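Long-range contact in multiheme cytochrome cf (Carboxydothermus ferrireducens DSM 11255, PDB 6QVM), which probably passes electrons through its multiple c-type hemes to insoluble extracellular iron(III) while inserted in the S-layer: residues Leu95-Phe109 with Ala197-Val209. Residues are numbered along the deposited sequence; the frame is centred on the assembly and turned at random.
Sequences LNYDPLTEANVVKEF and ASRTEVVKAFNAV
Arg199 NE donates to Leu95 O at 3.1 Å, a nearly straight bond (172°) that lies in the guanidinium plane. Arginine suits the start of helix 199-212 because its long chain, bent at chi2 and chi3, reaches back to the loop before helix 102-113. There its flat head sits between Leu100 CG on one face and Tyr97 CA on the other. Beside the guanidinium, Leu95 and Leu100 pack on Val202: Leu95 CD1 meets Val202 CG1 at 3.7 Å and also touches Phe206 CB, while Leu100 CD2 packs on Val202 CG2. The two helix segments run almost parallel (18°) but 11.1 Å apart, a separation that large side chains must bridge. Phe109 does so: Val209 CG2 makes a CH-pi contact over one ring face, 4.1 Å from the centroid, and Val105 CG1 covers the opposite face. Phe109 CZ comes to 4.0 Å from the small Ala205 CB, and Phe109 CE1 meets the edge of the Phe206 ring. Were Phe109 replaced by alanine, the space between the helices would probably be underfilled and Val209 CG2 would lose its ring face. The Phe206 ring reaches Glu108, paired with Arg111 and Arg80, because chi1 (-177°) swings it away from its own backbone nitrogen. Such helical packing is consistent with the S-layer-binding domain, probably of the SLH type: apolar side chains set the helix spacing, while the directional arginine bond probably fixes the loop leading into helix 102-113.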
ATOM      1  N   LEU A  95     -13.201  34.189   0.153  1.00 41.35           N
ATOM      2  CA  LEU A  95     -13.495  35.591  -0.126  1.00 43.89           C
ATOM      3  C   LEU A  95     -14.844  36.034   0.420  1.00 52.17           C
ATOM      4  O   LEU A  95     -15.107  37.238   0.459  1.00 48.90           O
ATOM      5  CB  LEU A  95     -13.432  35.854  -1.632  1.00 48.93           C
ATOM      6  CG  LEU A  95     -12.068  35.646  -2.294  1.00 51.97           C
ATOM      7  CD1 LEU A  95     -12.111  36.021  -3.770  1.00 45.76           C
ATOM      8  CD2 LEU A  95     -10.972  36.417  -1.571  1.00 45.06           C
ATOM      9  N   ASN A  96     -15.699  35.097   0.836  1.00 46.31           N
ATOM     10  CA  ASN A  96     -16.940  35.465   1.503  1.00 39.61           C
ATOM     11  C   ASN A  96     -16.714  35.987   2.918  1.00 42.57           C
ATOM     12  O   ASN A  96     -17.621  36.609   3.479  1.00 47.33           O
ATOM     13  CB  ASN A  96     -17.892  34.267   1.549  1.00 40.19           C
ATOM     14  CG  ASN A  96     -18.434  33.890   0.185  1.00 40.31           C
ATOM     15  OD1 ASN A  96     -18.686  34.751  -0.656  1.00 40.91           O
ATOM     16  ND2 ASN A  96     -18.634  32.599  -0.036  1.00 49.71           N
ATOM     17  N   TYR A  97     -15.532  35.764   3.496  1.00 37.92           N
ATOM     18  CA  TYR A  97     -15.311  36.053   4.912  1.00 49.59           C
ATOM     19  C   TYR A  97     -13.976  36.712   5.233  1.00 54.51           C
ATOM     20  O   TYR A  97     -13.897  37.421   6.239  1.00 57.00           O
ATOM     21  CB  TYR A  97     -15.420  34.762   5.735  1.00 48.54           C
ATOM     22  CG  TYR A  97     -16.757  34.063   5.639  1.00 65.18           C
ATOM     23  CD1 TYR A  97     -17.861  34.546   6.329  1.00 63.44           C
ATOM     24  CD2 TYR A  97     -16.913  32.915   4.872  1.00 53.72           C
ATOM     25  CE1 TYR A  97     -19.088  33.911   6.252  1.00 64.54           C
ATOM     26  CE2 TYR A  97     -18.134  32.271   4.792  1.00 73.54           C
ATOM     27  CZ  TYR A  97     -19.218  32.773   5.484  1.00 75.19           C
ATOM     28  OH  TYR A  97     -20.432  32.132   5.403  1.00 83.22           O
ATOM     29  N   ASP A  98     -12.932  36.519   4.435  1.00 49.05           N
ATOM     30  CA  ASP A  98     -11.581  36.854   4.864  1.00 54.31           C
ATOM     31  C   ASP A  98     -11.182  38.261   4.433  1.00 58.46           C
ATOM     32  O   ASP A  98     -11.823  38.863   3.570  1.00 53.19           O
ATOM     33  CB  ASP A  98     -10.593  35.831   4.305  1.00 53.60           C
ATOM     34  CG  ASP A  98     -10.664  34.504   5.030  1.00 54.83           C
ATOM     35  OD1 ASP A  98     -11.028  34.505   6.226  1.00 65.92           O
ATOM     36  OD2 ASP A  98     -10.361  33.464   4.412  1.00 58.20           O
ATOM     37  N   PRO A  99     -10.121  38.824   5.048  1.00 65.17           N
ATOM     38  CA  PRO A  99      -9.608  40.135   4.613  1.00 57.10           C
ATOM     39  C   PRO A  99      -9.507  40.293   3.102  1.00 58.45           C
ATOM     40  O   PRO A  99      -9.009  39.404   2.404  1.00 57.56           O
ATOM     41  CB  PRO A  99      -8.226  40.187   5.271  1.00 54.74           C
ATOM     42  CG  PRO A  99      -8.419  39.435   6.549  1.00 60.89           C
ATOM     43  CD  PRO A  99      -9.448  38.356   6.275  1.00 57.70           C
ATOM     44  N   LEU A 100      -9.994  41.426   2.594  1.00 47.19           N
ATOM     45  CA  LEU A 100     -10.035  41.691   1.155  1.00 49.03           C
ATOM     46  C   LEU A 100      -8.720  42.309   0.679  1.00 56.81           C
ATOM     47  O   LEU A 100      -8.663  43.421   0.149  1.00 62.54           O
ATOM     48  CB  LEU A 100     -11.219  42.591   0.819  1.00 49.81           C
ATOM     49  CG  LEU A 100     -12.617  41.985   0.957  1.00 50.32           C
ATOM     50  CD1 LEU A 100     -13.665  43.050   0.680  1.00 53.88           C
ATOM     51  CD2 LEU A 100     -12.780  40.806   0.008  1.00 45.78           C
ATOM     52  N   THR A 101      -7.645  41.556   0.887  1.00 67.91           N
ATOM     53  CA  THR A 101      -6.344  41.962   0.391  1.00 57.90           C
ATOM     54  C   THR A 101      -6.168  41.510  -1.053  1.00 57.22           C
ATOM     55  O   THR A 101      -6.841  40.592  -1.533  1.00 69.47           O
ATOM     56  CB  THR A 101      -5.227  41.371   1.248  1.00 55.02           C
ATOM     57  OG1 THR A 101      -5.105  39.973   0.963  1.00 62.94           O
ATOM     58  CG2 THR A 101      -5.532  41.555   2.732  1.00 57.87           C
ATOM     59  N   GLU A 102      -5.250  42.181  -1.751  1.00 58.99           N
ATOM     60  CA  GLU A 102      -4.844  41.697  -3.065  1.00 57.61           C
ATOM     61  C   GLU A 102      -4.345  40.265  -2.971  1.00 61.73           C
ATOM     62  O   GLU A 102      -4.586  39.453  -3.869  1.00 62.93           O
ATOM     63  CB  GLU A 102      -3.761  42.593  -3.657  1.00 67.56           C
ATOM     64  CG  GLU A 102      -4.181  44.012  -3.897  1.00 73.09           C
ATOM     65  CD  GLU A 102      -3.216  44.732  -4.819  1.00 80.53           C
ATOM     66  OE1 GLU A 102      -3.650  45.665  -5.530  1.00 73.19           O
ATOM     67  OE2 GLU A 102      -2.022  44.352  -4.828  1.00 69.06           O
ATOM     68  N   ALA A 103      -3.649  39.940  -1.878  1.00 50.12           N
ATOM     69  CA  ALA A 103      -3.105  38.599  -1.689  1.00 56.63           C
ATOM     70  C   ALA A 103      -4.215  37.551  -1.664  1.00 55.85           C
ATOM     71  O   ALA A 103      -4.184  36.573  -2.422  1.00 50.02           O
ATOM     72  CB  ALA A 103      -2.281  38.555  -0.403  1.00 51.33           C
ATOM     73  N   ASN A 104      -5.222  37.753  -0.808  1.00 49.24           N
ATOM     74  CA  ASN A 104      -6.306  36.779  -0.693  1.00 51.97           C
ATOM     75  C   ASN A 104      -7.061  36.624  -2.008  1.00 54.96           C
ATOM     76  O   ASN A 104      -7.446  35.509  -2.382  1.00 53.33           O
ATOM     77  CB  ASN A 104      -7.264  37.182   0.427  1.00 45.10           C
ATOM     78  CG  ASN A 104      -6.677  36.957   1.801  1.00 40.34           C
ATOM     79  OD1 ASN A 104      -5.741  36.176   1.975  1.00 44.60           O
ATOM     80  ND2 ASN A 104      -7.234  37.634   2.793  1.00 47.98           N
ATOM     81  N   VAL A 105      -7.272  37.727  -2.730  1.00 44.79           N
ATOM     82  CA  VAL A 105      -7.973  37.647  -4.008  1.00 45.37           C
ATOM     83  C   VAL A 105      -7.158  36.849  -5.019  1.00 50.03           C
ATOM     84  O   VAL A 105      -7.698  36.005  -5.745  1.00 55.31           O
ATOM     85  CB  VAL A 105      -8.300  39.058  -4.527  1.00 36.67           C
ATOM     86  CG1 VAL A 105      -8.942  38.984  -5.902  1.00 33.17           C
ATOM     87  CG2 VAL A 105      -9.211  39.779  -3.553  1.00 37.03           C
ATOM     88  N   VAL A 106      -5.846  37.089  -5.081  1.00 60.40           N
ATOM     89  CA  VAL A 106      -5.010  36.346  -6.019  1.00 58.90           C
ATOM     90  C   VAL A 106      -4.939  34.876  -5.622  1.00 53.57           C
ATOM     91  O   VAL A 106      -5.015  33.985  -6.472  1.00 48.77           O
ATOM     92  CB  VAL A 106      -3.610  36.977  -6.115  1.00 65.58           C
ATOM     93  CG1 VAL A 106      -2.693  36.106  -6.967  1.00 59.86           C
ATOM     94  CG2 VAL A 106      -3.703  38.375  -6.688  1.00 64.79           C
ATOM     95  N   LYS A 107      -4.805  34.607  -4.321  1.00 38.22           N
ATOM     96  CA  LYS A 107      -4.709  33.234  -3.834  1.00 49.23           C
ATOM     97  C   LYS A 107      -5.902  32.404  -4.298  1.00 53.01           C
ATOM     98  O   LYS A 107      -5.749  31.263  -4.752  1.00 54.42           O
ATOM     99  CB  LYS A 107      -4.603  33.243  -2.310  1.00 45.71           C
ATOM    100  CG  LYS A 107      -3.823  32.086  -1.723  1.00 58.00           C
ATOM    101  CD  LYS A 107      -3.364  32.412  -0.311  1.00 58.71           C
ATOM    102  N   GLU A 108      -7.101  32.982  -4.219  1.00 43.85           N
ATOM    103  CA  GLU A 108      -8.305  32.265  -4.627  1.00 39.96           C
ATOM    104  C   GLU A 108      -8.518  32.317  -6.135  1.00 37.61           C
ATOM    105  O   GLU A 108      -8.921  31.315  -6.735  1.00 45.15           O
ATOM    106  CB  GLU A 108      -9.522  32.823  -3.895  1.00 43.16           C
ATOM    107  CG  GLU A 108      -9.741  32.229  -2.508  1.00 48.74           C
ATOM    108  CD  GLU A 108     -10.088  30.749  -2.555  1.00 57.82           C
ATOM    109  OE1 GLU A 108      -9.179  29.913  -2.371  1.00 54.04           O
ATOM    110  OE2 GLU A 108     -11.270  30.421  -2.794  1.00 58.57           O
ATOM    111  N   PHE A 109      -8.271  33.473  -6.759  1.00 53.01           N
ATOM    112  CA  PHE A 109      -8.354  33.558  -8.214  1.00 53.91           C
ATOM    113  C   PHE A 109      -7.373  32.597  -8.873  1.00 54.60           C
ATOM    114  O   PHE A 109      -7.693  31.974  -9.892  1.00 44.93           O
ATOM    115  CB  PHE A 109      -8.096  34.994  -8.680  1.00 53.22           C
ATOM    116  CG  PHE A 109      -9.312  35.882  -8.640  1.00 53.54           C
ATOM    117  CD1 PHE A 109     -10.205  35.819  -7.583  1.00 55.34           C
ATOM    118  CD2 PHE A 109      -9.554  36.788  -9.659  1.00 56.13           C
ATOM    119  CE1 PHE A 109     -11.326  36.638  -7.548  1.00 58.71           C
ATOM    120  CE2 PHE A 109     -10.667  37.611  -9.631  1.00 57.81           C
ATOM    121  CZ  PHE A 109     -11.558  37.532  -8.576  1.00 50.21           C
ATOM    122  N   ALA A 197     -12.614  47.950  -3.527  1.00 55.26           N
ATOM    123  CA  ALA A 197     -13.663  47.034  -3.952  1.00 54.30           C
ATOM    124  C   ALA A 197     -14.395  46.479  -2.740  1.00 52.78           C
ATOM    125  O   ALA A 197     -13.770  46.047  -1.767  1.00 58.93           O
ATOM    126  CB  ALA A 197     -13.062  45.896  -4.773  1.00 46.75           C
ATOM    127  N   SER A 198     -15.722  46.500  -2.795  1.00 58.85           N
ATOM    128  CA  SER A 198     -16.502  45.947  -1.703  1.00 60.12           C
ATOM    129  C   SER A 198     -16.553  44.428  -1.808  1.00 52.94           C
ATOM    130  O   SER A 198     -16.329  43.838  -2.867  1.00 40.68           O
ATOM    131  CB  SER A 198     -17.920  46.519  -1.700  1.00 55.37           C
ATOM    132  OG  SER A 198     -18.599  46.224  -2.908  1.00 57.85           O
ATOM    133  N   ARG A 199     -16.852  43.799  -0.674  1.00 41.79           N
ATOM    134  CA  ARG A 199     -16.984  42.349  -0.630  1.00 46.10           C
ATOM    135  C   ARG A 199     -17.937  41.838  -1.708  1.00 40.63           C
ATOM    136  O   ARG A 199     -17.670  40.817  -2.355  1.00 49.84           O
ATOM    137  CB  ARG A 199     -17.450  41.942   0.766  1.00 39.10           C
ATOM    138  CG  ARG A 199     -17.658  40.448   0.955  1.00 45.51           C
ATOM    139  CD  ARG A 199     -17.342  40.000   2.368  1.00 40.53           C
ATOM    140  NE  ARG A 199     -16.004  39.406   2.416  1.00 55.17           N
ATOM    141  CZ  ARG A 199     -15.034  39.749   3.269  1.00 56.44           C
ATOM    142  NH1 ARG A 199     -15.231  40.705   4.175  1.00 50.71           N
ATOM    143  NH2 ARG A 199     -13.859  39.127   3.229  1.00 64.81           N
ATOM    144  N   THR A 200     -19.054  42.541  -1.914  1.00 40.58           N
ATOM    145  CA  THR A 200     -20.025  42.151  -2.930  1.00 37.00           C
ATOM    146  C   THR A 200     -19.391  42.094  -4.315  1.00 38.54           C
ATOM    147  O   THR A 200     -19.646  41.161  -5.086  1.00 41.05           O
ATOM    148  CB  THR A 200     -21.201  43.129  -2.918  1.00 50.10           C
ATOM    149  OG1 THR A 200     -21.947  42.969  -1.705  1.00 49.51           O
ATOM    150  CG2 THR A 200     -22.116  42.907  -4.123  1.00 42.92           C
ATOM    151  N   GLU A 201     -18.533  43.067  -4.633  1.00 48.50           N
ATOM    152  CA  GLU A 201     -17.926  43.114  -5.960  1.00 54.69           C
ATOM    153  C   GLU A 201     -16.850  42.046  -6.122  1.00 45.87           C
ATOM    154  O   GLU A 201     -16.712  41.462  -7.202  1.00 49.05           O
ATOM    155  CB  GLU A 201     -17.361  44.505  -6.226  1.00 62.55           C
ATOM    156  CG  GLU A 201     -18.439  45.575  -6.308  1.00 74.49           C
ATOM    157  CD  GLU A 201     -17.875  46.956  -6.585  1.00 84.28           C
ATOM    158  OE1 GLU A 201     -17.114  47.471  -5.733  1.00 57.76           O
ATOM    159  OE2 GLU A 201     -18.163  47.512  -7.670  1.00 77.87           O
ATOM    160  N   VAL A 202     -16.083  41.779  -5.061  1.00 44.69           N
ATOM    161  CA  VAL A 202     -15.103  40.694  -5.094  1.00 47.94           C
ATOM    162  C   VAL A 202     -15.802  39.357  -5.313  1.00 47.74           C
ATOM    163  O   VAL A 202     -15.395  38.551  -6.159  1.00 44.01           O
ATOM    164  CB  VAL A 202     -14.267  40.685  -3.802  1.00 46.28           C
ATOM    165  CG1 VAL A 202     -13.380  39.452  -3.753  1.00 50.89           C
ATOM    166  CG2 VAL A 202     -13.429  41.949  -3.701  1.00 50.52           C
ATOM    167  N   VAL A 203     -16.876  39.111  -4.559  1.00 43.83           N
ATOM    168  CA  VAL A 203     -17.582  37.837  -4.652  1.00 39.59           C
ATOM    169  C   VAL A 203     -18.253  37.690  -6.011  1.00 40.82           C
ATOM    170  O   VAL A 203     -18.254  36.605  -6.603  1.00 43.37           O
ATOM    171  CB  VAL A 203     -18.587  37.710  -3.494  1.00 39.34           C
ATOM    172  CG1 VAL A 203     -19.597  36.601  -3.767  1.00 31.90           C
ATOM    173  CG2 VAL A 203     -17.848  37.457  -2.199  1.00 30.96           C
ATOM    174  N   LYS A 204     -18.814  38.778  -6.539  1.00 42.75           N
ATOM    175  CA  LYS A 204     -19.395  38.723  -7.877  1.00 44.53           C
ATOM    176  C   LYS A 204     -18.329  38.438  -8.927  1.00 48.93           C
ATOM    177  O   LYS A 204     -18.606  37.779  -9.936  1.00 56.47           O
ATOM    178  CB  LYS A 204     -20.129  40.031  -8.179  1.00 42.64           C
ATOM    179  CG  LYS A 204     -20.958  40.025  -9.456  1.00 46.67           C
ATOM    180  CD  LYS A 204     -22.181  40.914  -9.309  1.00 61.08           C
ATOM    181  CE  LYS A 204     -22.943  41.025 -10.616  1.00 65.09           C
ATOM    182  NZ  LYS A 204     -22.186  41.814 -11.623  1.00 67.44           N
ATOM    183  N   ALA A 205     -17.103  38.909  -8.696  1.00 50.56           N
ATOM    184  CA  ALA A 205     -16.006  38.600  -9.605  1.00 47.77           C
ATOM    185  C   ALA A 205     -15.546  37.158  -9.427  1.00 49.02           C
ATOM    186  O   ALA A 205     -15.296  36.450 -10.409  1.00 45.22           O
ATOM    187  CB  ALA A 205     -14.851  39.577  -9.390  1.00 45.53           C
ATOM    188  N   PHE A 206     -15.439  36.702  -8.175  1.00 39.84           N
ATOM    189  CA  PHE A 206     -15.043  35.322  -7.902  1.00 42.05           C
ATOM    190  C   PHE A 206     -16.036  34.331  -8.502  1.00 45.80           C
ATOM    191  O   PHE A 206     -15.638  33.292  -9.041  1.00 41.83           O
ATOM    192  CB  PHE A 206     -14.910  35.118  -6.391  1.00 40.49           C
ATOM    193  CG  PHE A 206     -14.437  33.748  -5.995  1.00 48.28           C
ATOM    194  CD1 PHE A 206     -13.222  33.260  -6.444  1.00 46.66           C
ATOM    195  CD2 PHE A 206     -15.206  32.952  -5.161  1.00 44.94           C
ATOM    196  CE1 PHE A 206     -12.783  31.996  -6.071  1.00 46.59           C
ATOM    197  CE2 PHE A 206     -14.777  31.688  -4.789  1.00 42.41           C
ATOM    198  CZ  PHE A 206     -13.562  31.210  -5.244  1.00 44.34           C
ATOM    199  N   ASN A 207     -17.334  34.656  -8.445  1.00 38.31           N
ATOM    200  CA  ASN A 207     -18.346  33.784  -9.035  1.00 42.52           C
ATOM    201  C   ASN A 207     -18.135  33.633 -10.536  1.00 46.29           C
ATOM    202  O   ASN A 207     -18.356  32.553 -11.096  1.00 57.30           O
ATOM    203  CB  ASN A 207     -19.750  34.318  -8.732  1.00 37.04           C
ATOM    204  CG  ASN A 207     -20.118  34.184  -7.269  1.00 49.27           C
ATOM    205  OD1 ASN A 207     -19.488  33.425  -6.526  1.00 46.50           O
ATOM    206  ND2 ASN A 207     -21.123  34.939  -6.841  1.00 54.34           N
ATOM    207  N   ALA A 208     -17.720  34.709 -11.208  1.00 47.43           N
ATOM    208  CA  ALA A 208     -17.450  34.627 -12.639  1.00 47.91           C
ATOM    209  C   ALA A 208     -16.240  33.747 -12.934  1.00 52.52           C
ATOM    210  O   ALA A 208     -16.207  33.059 -13.961  1.00 55.92           O
ATOM    211  CB  ALA A 208     -17.243  36.026 -13.215  1.00 48.52           C
ATOM    212  N   VAL A 209     -15.239  33.761 -12.050  1.00 37.19           N
ATOM    213  CA  VAL A 209     -14.123  32.829 -12.177  1.00 43.23           C
ATOM    214  C   VAL A 209     -14.595  31.400 -11.939  1.00 48.10           C
ATOM    215  O   VAL A 209     -14.211  30.473 -12.663  1.00 55.63           O
ATOM    216  CB  VAL A 209     -12.989  33.216 -11.209  1.00 45.24           C
ATOM    217  CG1 VAL A 209     -11.834  32.246 -11.341  1.00 47.09           C
ATOM    218  CG2 VAL A 209     -12.528  34.645 -11.456  1.00 45.78           C
TER